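Local coordinates for putative exported protein (Bacteroides fragilis, PDB 3FZX), which is of unknown function but binds calcium and may bind a lipid or another hydrophobic ligand in a LolA/LolB-like barrel, at residues Gln18-Cys23 with Ile33-Val38; Glu49-Tyr54 with Ser66-Ala71; Pro191-Val196 with Ser211-Ile216. One frame throughout, in Å; residues are numbered along the deposited sequence. Where two conformers were deposited one is given.

Interaction 1. Residues Gln18-Cys23 with Ile33-Val38; sequences QITRNC and ILVYRV
Residues Gln18-Cys23 and Ile33-Val38 pair as the two antiparallel strands of the first beta hairpin of the barrel. Ile19 and Tyr36 form one hydrogen-bonded pair, with Ile19 N to Tyr36 O at 3.0 Å and Tyr36 N to Ile19 O at 2.9 Å. Arg21 and Leu34 form the next. Its Leu34 N to Arg21 O bond is 2.8 Å long and almost straight, 177° at the hydrogen. Between these pairs, Thr20 faces Val35 in a non-hydrogen-bonded pair, and Thr20 CA sends a CA-H...O contact to Leu34 O.

The strands belong to a closed antiparallel barrel of the LolA/LolB clan, and alternate residues take opposite faces. Ile19, Arg21, Leu34 and Tyr36 share the buried face. With CG turned away from the backbone N (chi1 -160°), the Arg21 chain runs alongside Leu34 and Tyr36, pointing the same way. Its NH1 meets the edge of the Tyr36 ring, near the ring plane, 4.0 Å from CE2. Its NH2 lies 3.9 Å from Leu34 CD2. Asp84 fixes both polar ends: OD1 makes a salt bridge with Arg21 NH1 and a hydrogen bond with Tyr36 OH. Arg21 NE bonds Ser211 OG. The buried charge of Arg21 is thus probably balanced by Asp84.

Gln18, Thr20, Asn22, Ile33, Val35 and Arg37 line the other, partly exposed face. Thr20 CG2 presses on Ile33 CG2 at 3.4 Å, a tight methyl contact. Gln18 lays CG against Val35 CG1 at 3.8 Å, while its NE2 rests on the aliphatic part of Arg37, 3.7 Å from CD.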
loop_
_atom_site.group_PDB
_atom_site.type_symbol
_atom_site.label_atom_id
_atom_site.label_comp_id
_atom_site.label_asym_id
_atom_site.label_seq_id
_atom_site.Cartn_x
_atom_site.Cartn_y
_atom_site.Cartn_z
ATOM N N GLN A 18 5.294 -5.147 -21.697
ATOM C CA GLN A 18 6.452 -5.579 -20.904
ATOM C C GLN A 18 7.589 -4.549 -20.967
ATOM O O GLN A 18 7.992 -4.151 -22.040
ATOM C CB GLN A 18 6.926 -6.924 -21.447
ATOM C CG GLN A 18 7.467 -7.836 -20.407
ATOM C CD GLN A 18 7.677 -9.230 -20.938
ATOM O OE1 GLN A 18 8.809 -9.639 -21.198
ATOM N NE2 GLN A 18 6.583 -9.964 -21.121
ATOM N N ILE A 19 8.045 -4.086 -19.811
ATOM C CA ILE A 19 9.081 -3.059 -19.685
ATOM C C ILE A 19 10.252 -3.711 -18.972
ATOM O O ILE A 19 10.042 -4.400 -17.968
ATOM C CB ILE A 19 8.617 -1.858 -18.797
ATOM C CG1 ILE A 19 7.454 -1.098 -19.443
ATOM C CG2 ILE A 19 9.747 -0.870 -18.531
ATOM C CD1 ILE A 19 7.672 -0.701 -20.811
ATOM N N THR A 20 11.466 -3.513 -19.493
ATOM C CA THR A 20 12.684 -4.020 -18.881
ATOM C C THR A 20 13.560 -2.851 -18.520
ATOM O O THR A 20 13.753 -1.957 -19.331
ATOM C CB THR A 20 13.437 -4.915 -19.834
ATOM O OG1 THR A 20 12.549 -5.942 -20.258
ATOM C CG2 THR A 20 14.698 -5.543 -19.167
ATOM N N ARG A 21 14.079 -2.864 -17.291
ATOM C CA ARG A 21 15.025 -1.869 -16.845
ATOM C C ARG A 21 16.286 -2.595 -16.309
ATOM O O ARG A 21 16.190 -3.580 -15.569
ATOM C CB ARG A 21 14.374 -0.989 -15.783
ATOM C CG ARG A 21 15.099 0.329 -15.614
ATOM C CD ARG A 21 14.296 1.440 -14.961
ATOM N NE ARG A 21 14.284 1.273 -13.510
ATOM C CZ ARG A 21 13.247 0.887 -12.779
ATOM N NH1 ARG A 21 12.069 0.650 -13.341
ATOM N NH2 ARG A 21 13.390 0.760 -11.460
ATOM N N ASN A 22 17.458 -2.118 -16.712
ATOM C CA ASN A 22 18.737 -2.694 -16.294
ATOM C C ASN A 22 19.320 -1.902 -15.126
ATOM O O ASN A 22 19.168 -0.670 -15.087
ATOM C CB ASN A 22 19.740 -2.717 -17.468
ATOM C CG ASN A 22 19.460 -3.831 -18.451
ATOM O OD1 ASN A 22 18.520 -4.603 -18.291
ATOM N ND2 ASN A 22 20.288 -3.929 -19.462
ATOM N N CYS A 23 20.001 -2.614 -14.210
ATOM C CA CYS A 23 20.654 -2.013 -13.032
ATOM C C CYS A 23 22.142 -2.164 -13.114
ATOM O O CYS A 23 22.614 -3.259 -13.421
ATOM C CB CYS A 23 20.188 -2.715 -11.763
ATOM S SG CYS A 23 18.384 -2.634 -11.625
ATOM N N ILE A 33 18.414 -7.215 -13.705
ATOM C CA ILE A 33 17.427 -6.882 -14.727
ATOM C C ILE A 33 16.054 -6.959 -14.091
ATOM O O ILE A 33 15.737 -7.982 -13.474
ATOM C CB ILE A 33 17.472 -7.870 -15.891
ATOM C CG1 ILE A 33 18.893 -7.942 -16.478
ATOM C CG2 ILE A 33 16.409 -7.493 -16.949
ATOM C CD1 ILE A 33 19.089 -9.100 -17.429
ATOM N N LEU A 34 15.266 -5.879 -14.215
ATOM C CA LEU A 34 13.902 -5.834 -13.686
ATOM C C LEU A 34 12.916 -5.833 -14.861
ATOM O O LEU A 34 13.047 -5.030 -15.803
ATOM C CB LEU A 34 13.693 -4.581 -12.827
ATOM C CG LEU A 34 12.265 -4.332 -12.284
ATOM C CD1 LEU A 34 11.734 -5.521 -11.401
ATOM C CD2 LEU A 34 12.170 -2.984 -11.525
ATOM N N VAL A 35 11.927 -6.718 -14.797
ATOM C CA VAL A 35 10.940 -6.881 -15.871
ATOM C C VAL A 35 9.546 -6.758 -15.277
ATOM O O VAL A 35 9.214 -7.478 -14.319
ATOM C CB VAL A 35 11.036 -8.268 -16.547
ATOM C CG1 VAL A 35 10.059 -8.342 -17.729
ATOM C CG2 VAL A 35 12.448 -8.561 -17.010
ATOM N N TYR A 36 8.753 -5.839 -15.820
ATOM C CA TYR A 36 7.362 -5.675 -15.432
ATOM C C TYR A 36 6.503 -6.143 -16.590
ATOM O O TYR A 36 6.819 -5.848 -17.747
ATOM C CB TYR A 36 7.041 -4.202 -15.209
ATOM C CG TYR A 36 7.612 -3.576 -13.978
ATOM C CD1 TYR A 36 7.154 -3.949 -12.710
ATOM C CD2 TYR A 36 8.548 -2.544 -14.064
ATOM C CE1 TYR A 36 7.649 -3.326 -11.535
ATOM C CE2 TYR A 36 9.048 -1.923 -12.915
ATOM C CZ TYR A 36 8.599 -2.315 -11.651
ATOM O OH TYR A 36 9.098 -1.691 -10.516
ATOM N N ARG A 37 5.421 -6.855 -16.299
ATOM C CA ARG A 37 4.432 -7.199 -17.317
ATOM C C ARG A 37 3.018 -6.844 -16.819
ATOM O O ARG A 37 2.601 -7.281 -15.727
ATOM C CB ARG A 37 4.522 -8.676 -17.696
ATOM C CG ARG A 37 3.552 -9.071 -18.823
ATOM C CD ARG A 37 3.545 -10.574 -19.144
ATOM N NE ARG A 37 3.529 -11.453 -17.969
ATOM C CZ ARG A 37 2.462 -11.735 -17.213
ATOM N NH1 ARG A 37 1.261 -11.200 -17.460
ATOM N NH2 ARG A 37 2.610 -12.560 -16.181
ATOM N N VAL A 38 2.303 -6.047 -17.614
ATOM C CA VAL A 38 0.941 -5.644 -17.301
ATOM C C VAL A 38 0.030 -6.868 -17.405
ATOM O O VAL A 38 -0.092 -7.457 -18.479
ATOM C CB VAL A 38 0.429 -4.550 -18.262
ATOM C CG1 VAL A 38 -1.072 -4.272 -18.005
ATOM C CG2 VAL A 38 1.251 -3.272 -18.119
#

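Interaction 2. Residues Glu49-Tyr54 with Ser66-Ala71; sequences EVVANY and SGQMVA
The Tyr54 ring lies flat over the backbone of Gly67. Gly67 CA sits 3.8 Å from the ring centroid, over the face of the ring, in a CH-pi contact. Gly67 N is over the same face, offset toward the rim. At the ring edge, CE2 approaches Gln68 O at 3.4 Å and CD2 meets Met69 CG at 3.6 Å. Tyr54 CG stands between its own N and carbonyl carbon (chi1 63°), which swings the ring across to the partner strand. Met69, a selenomethionine, also sets its SE 4.2 Å from Ala52 CB.

On the other face, the amides of Asn53 and Gln68 lie side by side and nearly coplanar, 17° apart. Asn53 ND2 gives Gln68 OE1 a weak hydrogen bond of 3.0 Å. Farther along this face Val51 CG2 packs on Val70 CG2, 4.2 Å away in the conformer given.

Three hydrogen-bonded backbone pairs hold these groups in place: Val50 with Ala71, Ala52 with Met69, and Tyr54 with Gly67. The Met69 N to Ala52 O bond is 2.8 Å. At the Tyr54 pair the amide of Tyr54 comes from above the carbonyl plane of Gly67, 38° out of it.

Glu49 OE1 makes salt bridges with Arg72 and with Arg130 of the second subunit, and OE2 bonds Tyr132 OH of that subunit, so this end of the hairpin reaches the dimer interface. In the antiparallel barrel sheet, strands 47-58 and 63-74 form this hairpin, with strand 30-44 beside the first and strand 77-81 beside the second.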
loop_
_atom_site.group_PDB
_atom_site.type_symbol
_atom_site.label_atom_id
_atom_site.label_comp_id
_atom_site.label_asym_id
_atom_site.label_seq_id
_atom_site.Cartn_x
_atom_site.Cartn_y
_atom_site.Cartn_z
ATOM N N GLU A 49 -6.850 1.215 -12.717
ATOM C CA GLU A 49 -6.054 0.343 -11.871
ATOM C C GLU A 49 -5.308 -0.645 -12.767
ATOM O O GLU A 49 -5.937 -1.323 -13.589
ATOM C CB GLU A 49 -6.944 -0.457 -10.935
ATOM C CG GLU A 49 -6.173 -1.247 -9.877
ATOM C CD GLU A 49 -6.036 -0.494 -8.571
ATOM O OE1 GLU A 49 -6.102 0.761 -8.572
ATOM O OE2 GLU A 49 -5.879 -1.171 -7.521
ATOM N N VAL A 50 -3.989 -0.741 -12.603
ATOM C CA VAL A 50 -3.160 -1.688 -13.381
ATOM C C VAL A 50 -2.471 -2.635 -12.409
ATOM O O VAL A 50 -1.813 -2.185 -11.488
ATOM C CB VAL A 50 -2.089 -0.972 -14.240
ATOM C CG1 VAL A 50 -1.005 -1.955 -14.727
ATOM C CG2 VAL A 50 -2.712 -0.248 -15.419
ATOM N N VAL A 51 -2.659 -3.936 -12.592
ATOM C CA VAL A 51 -1.970 -4.954 -11.816
ATOM C C VAL A 51 -0.873 -5.490 -12.746
ATOM O O VAL A 51 -1.170 -5.924 -13.869
ATOM C CB VAL A 51 -2.952 -6.086 -11.377
ATOM C CG1 VAL A 51 -2.207 -7.283 -10.772
ATOM C CG2 VAL A 51 -4.009 -5.550 -10.377
ATOM N N ALA A 52 0.388 -5.437 -12.300
ATOM C CA ALA A 52 1.504 -5.957 -13.096
ATOM C C ALA A 52 2.302 -6.980 -12.299
ATOM O O ALA A 52 2.393 -6.870 -11.094
ATOM C CB ALA A 52 2.415 -4.831 -13.540
ATOM N N ASN A 53 2.842 -7.980 -12.990
ATOM C CA ASN A 53 3.803 -8.922 -12.408
ATOM C C ASN A 53 5.216 -8.385 -12.581
ATOM O O ASN A 53 5.541 -7.881 -13.654
ATOM C CB ASN A 53 3.742 -10.257 -13.128
ATOM C CG ASN A 53 2.385 -10.904 -13.031
ATOM O OD1 ASN A 53 1.859 -11.396 -14.022
ATOM N ND2 ASN A 53 1.796 -10.889 -11.851
ATOM N N TYR A 54 6.042 -8.489 -11.540
ATOM C CA TYR A 54 7.453 -8.111 -11.628
ATOM C C TYR A 54 8.324 -9.322 -11.411
ATOM O O TYR A 54 7.932 -10.252 -10.694
ATOM C CB TYR A 54 7.839 -7.016 -10.634
ATOM C CG TYR A 54 7.717 -7.372 -9.166
ATOM C CD1 TYR A 54 8.746 -8.048 -8.493
ATOM C CD2 TYR A 54 6.593 -7.000 -8.439
ATOM C CE1 TYR A 54 8.638 -8.368 -7.135
ATOM C CE2 TYR A 54 6.478 -7.315 -7.082
ATOM C CZ TYR A 54 7.503 -7.995 -6.442
ATOM O OH TYR A 54 7.383 -8.273 -5.109
ATOM N N SER A 66 9.984 -12.523 -7.529
ATOM C CA SER A 66 8.848 -12.063 -8.307
ATOM C C SER A 66 7.588 -11.926 -7.479
ATOM O O SER A 66 7.411 -12.566 -6.438
ATOM C CB SER A 66 8.594 -12.919 -9.546
ATOM O OG SER A 66 8.667 -14.280 -9.252
ATOM N N GLY A 67 6.728 -11.030 -7.938
ATOM C CA GLY A 67 5.489 -10.734 -7.255
ATOM C C GLY A 67 4.580 -9.921 -8.141
ATOM O O GLY A 67 4.724 -9.918 -9.375
ATOM N N GLN A 68 3.621 -9.270 -7.508
ATOM C CA GLN A 68 2.696 -8.425 -8.210
ATOM C C GLN A 68 2.788 -7.066 -7.598
ATOM O O GLN A 68 3.196 -6.920 -6.457
ATOM C CB GLN A 68 1.276 -8.946 -8.096
ATOM C CG GLN A 68 1.079 -10.255 -8.812
ATOM C CD GLN A 68 -0.384 -10.542 -9.097
ATOM O OE1 GLN A 68 -0.749 -10.859 -10.223
ATOM N NE2 GLN A 68 -1.232 -10.412 -8.081
HETATM N N MSE A 69 2.451 -6.063 -8.388
HETATM C CA MSE A 69 2.394 -4.698 -7.906
HETATM C C MSE A 69 1.250 -3.954 -8.587
HETATM O O MSE A 69 0.617 -4.490 -9.506
HETATM C CB MSE A 69 3.746 -4.025 -8.070
HETATM C CG MSE A 69 4.408 -4.260 -9.376
HETATM SE SE MSE A 69 4.210 -2.699 -10.382
HETATM C CE MSE A 69 5.738 -1.737 -9.562
ATOM N N VAL A 70 0.994 -2.741 -8.123
ATOM C CA VAL A 70 -0.113 -1.960 -8.635
ATOM C C VAL A 70 0.269 -0.524 -8.955
ATOM O O VAL A 70 1.046 0.097 -8.234
ATOM C CB VAL A 70 -1.283 -2.016 -7.637
ATOM C CG1 VAL A 70 -2.424 -1.110 -8.068
ATOM C CG2 VAL A 70 -1.748 -3.464 -7.524
ATOM N N ALA A 71 -0.267 -0.030 -10.076
ATOM C CA ALA A 71 -0.163 1.370 -10.486
ATOM C C ALA A 71 -1.615 1.828 -10.605
ATOM O O ALA A 71 -2.467 1.050 -11.064
ATOM C CB ALA A 71 0.514 1.504 -11.823
#

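Interaction 3. Residues Pro191-Val196 with Ser211-Ile216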
loop_
_atom_site.group_PDB
_atom_site.type_symbol
_atom_site.label_atom_id
_atom_site.label_comp_id
_atom_site.label_asym_id
_atom_site.label_seq_id
_atom_site.Cartn_x
_atom_site.Cartn_y
_atom_site.Cartn_z
ATOM N N PRO A 191 5.101 9.345 -18.827
ATOM C CA PRO A 191 3.789 8.753 -19.069
ATOM C C PRO A 191 3.895 7.418 -19.770
ATOM O O PRO A 191 4.700 7.276 -20.689
ATOM C CB PRO A 191 3.118 9.750 -20.016
ATOM C CG PRO A 191 3.846 11.060 -19.819
ATOM C CD PRO A 191 5.185 10.759 -19.263
ATOM N N ASN A 192 3.071 6.465 -19.326
ATOM C CA ASN A 192 2.936 5.134 -19.871
ATOM C C ASN A 192 4.186 4.235 -19.708
ATOM O O ASN A 192 4.233 3.151 -20.256
ATOM C CB ASN A 192 2.463 5.176 -21.341
ATOM C CG ASN A 192 1.252 6.083 -21.549
ATOM O OD1 ASN A 192 0.261 6.000 -20.831
ATOM N ND2 ASN A 192 1.334 6.955 -22.524
ATOM N N ILE A 193 5.168 4.666 -18.933
ATOM C CA ILE A 193 6.402 3.883 -18.727
ATOM C C ILE A 193 6.731 3.760 -17.257
ATOM O O ILE A 193 6.966 2.673 -16.766
ATOM C CB ILE A 193 7.612 4.535 -19.433
ATOM C CG1 ILE A 193 7.351 4.714 -20.928
ATOM C CG2 ILE A 193 8.872 3.688 -19.272
ATOM C CD1 ILE A 193 8.374 5.684 -21.575
ATOM N N GLY A 194 6.688 4.873 -16.534
ATOM C CA GLY A 194 7.142 4.919 -15.147
ATOM C C GLY A 194 8.565 5.428 -15.141
ATOM O O GLY A 194 8.908 6.359 -15.893
ATOM N N ILE A 195 9.412 4.780 -14.352
ATOM C CA ILE A 195 10.808 5.189 -14.191
ATOM C C ILE A 195 11.623 4.851 -15.443
ATOM O O ILE A 195 11.737 3.681 -15.853
ATOM C CB ILE A 195 11.495 4.490 -12.953
ATOM C CG1 ILE A 195 10.674 4.671 -11.654
ATOM C CG2 ILE A 195 12.950 4.963 -12.803
ATOM C CD1 ILE A 195 10.211 6.072 -11.377
ATOM N N VAL A 196 12.189 5.886 -16.035
ATOM C CA VAL A 196 13.030 5.764 -17.224
ATOM C C VAL A 196 14.500 5.650 -16.814
ATOM O O VAL A 196 15.279 4.949 -17.459
ATOM C CB VAL A 196 12.790 6.977 -18.155
ATOM C CG1 VAL A 196 13.792 7.059 -19.272
ATOM C CG2 VAL A 196 11.362 6.884 -18.725
ATOM N N SER A 211 20.058 2.891 -12.747
ATOM C CA SER A 211 19.272 2.039 -13.609
ATOM C C SER A 211 18.754 2.852 -14.792
ATOM O O SER A 211 18.580 4.070 -14.691
ATOM C CB SER A 211 18.136 1.395 -12.812
ATOM O OG SER A 211 17.092 2.311 -12.565
ATOM N N VAL A 212 18.558 2.175 -15.927
ATOM C CA VAL A 212 18.130 2.788 -17.176
ATOM C C VAL A 212 17.144 1.848 -17.881
ATOM O O VAL A 212 17.358 0.635 -17.967
ATOM C CB VAL A 212 19.336 3.040 -18.138
ATOM C CG1 VAL A 212 18.899 3.839 -19.372
ATOM C CG2 VAL A 212 20.478 3.762 -17.407
ATOM N N LEU A 213 16.057 2.420 -18.373
ATOM C CA LEU A 213 15.087 1.713 -19.203
ATOM C C LEU A 213 15.823 1.069 -20.368
ATOM O O LEU A 213 16.592 1.721 -21.066
ATOM C CB LEU A 213 14.042 2.702 -19.738
ATOM C CG LEU A 213 12.922 2.128 -20.628
ATOM C CD1 LEU A 213 12.088 1.133 -19.886
ATOM C CD2 LEU A 213 12.100 3.292 -21.196
ATOM N N GLU A 214 15.581 -0.219 -20.564
ATOM C CA GLU A 214 16.271 -1.007 -21.564
ATOM C C GLU A 214 15.360 -1.427 -22.728
ATOM O O GLU A 214 15.805 -1.470 -23.860
ATOM C CB GLU A 214 16.874 -2.250 -20.869
ATOM C CG GLU A 214 17.519 -3.302 -21.780
ATOM C CD GLU A 214 18.750 -2.815 -22.499
ATOM O OE1 GLU A 214 19.282 -1.765 -22.104
ATOM O OE2 GLU A 214 19.225 -3.511 -23.424
ATOM N N ARG A 215 14.100 -1.756 -22.459
ATOM C CA ARG A 215 13.224 -2.260 -23.510
ATOM C C ARG A 215 11.734 -2.077 -23.174
ATOM O O ARG A 215 11.337 -2.239 -22.017
ATOM C CB ARG A 215 13.524 -3.759 -23.716
ATOM C CG ARG A 215 12.833 -4.403 -24.905
ATOM C CD ARG A 215 12.971 -5.921 -24.919
ATOM N NE ARG A 215 12.167 -6.501 -26.005
ATOM C CZ ARG A 215 11.957 -7.808 -26.226
ATOM N NH1 ARG A 215 12.493 -8.741 -25.437
ATOM N NH2 ARG A 215 11.193 -8.189 -27.253
ATOM N N ILE A 216 10.946 -1.735 -24.203
ATOM C CA ILE A 216 9.496 -1.684 -24.160
ATOM C C ILE A 216 9.000 -2.673 -25.221
ATOM O O ILE A 216 9.386 -2.569 -26.369
ATOM C CB ILE A 216 8.981 -0.266 -24.504
ATOM C CG1 ILE A 216 9.415 0.751 -23.429
ATOM C CG2 ILE A 216 7.459 -0.255 -24.606
ATOM C CD1 ILE A 216 9.270 2.214 -23.847
#
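The beta hairpin of strands 194-202 and 207-217, the last two of the barrel, starts to pair at this contact. One backbone bond joins the segments: Leu213 N to Val196 O, 2.8 Å long and 164° at the hydrogen. The donor is tilted 27° from the carbonyl plane. Val212 CA adds a CA-H...O contact to the same oxygen at 3.6 Å.

Before Val196 the chain draws away from its partner, and side chains take over. Ile193 and Gly194 both face Ala190 in a classic beta bulge. The Ile193 side chain then crosses Leu213 at about a right angle. Its CG2 branch meets the CD2 methyl of Leu213 at 3.8 Å, with CD1 of Leu213 slightly farther off. The CG1 branch, beside the backbone N (chi1 -57°), carries CD1 to within 4.2 Å of Ile216 CD1. Leu213 CB lies 3.4 Å from Val196 O.

Phe163 of strand 161-175 touches Ile193, Leu213 and Ile216, and Ile19 packs on Leu213 and Ile216. Glu214 and Arg215 form a second classic bulge, both facing Thr20.

The contact is therefore mainly apolar. Branched methyls make the contact where the backbones separate, and the one carbonyl that reaches across, Val196 O, is met by the amide of Leu213.

Overall arrangement
From the N terminus, interaction 1 closes the first hairpin, with strand 18-25 returning as 30-44. Interaction 2 closes a later hairpin, from strand 47-58 to 63-74. Interaction 3 closes the last, from strand 194-202 to 207-217. The three loops follow in series; none nests in or crosses another. Strands 30-44 and 47-58 are neighbours, and Arg37 O to Asn53 N, 2.8 Å, probably bonds interaction 1 to interaction 2. On its other side, strand 18-25 lies against 207-217, where Thr20 O to Glu214 N probably bonds it to interaction 3. This joins the chain's first and last strands and closes the barrel. Interactions 2 and 3 do not touch.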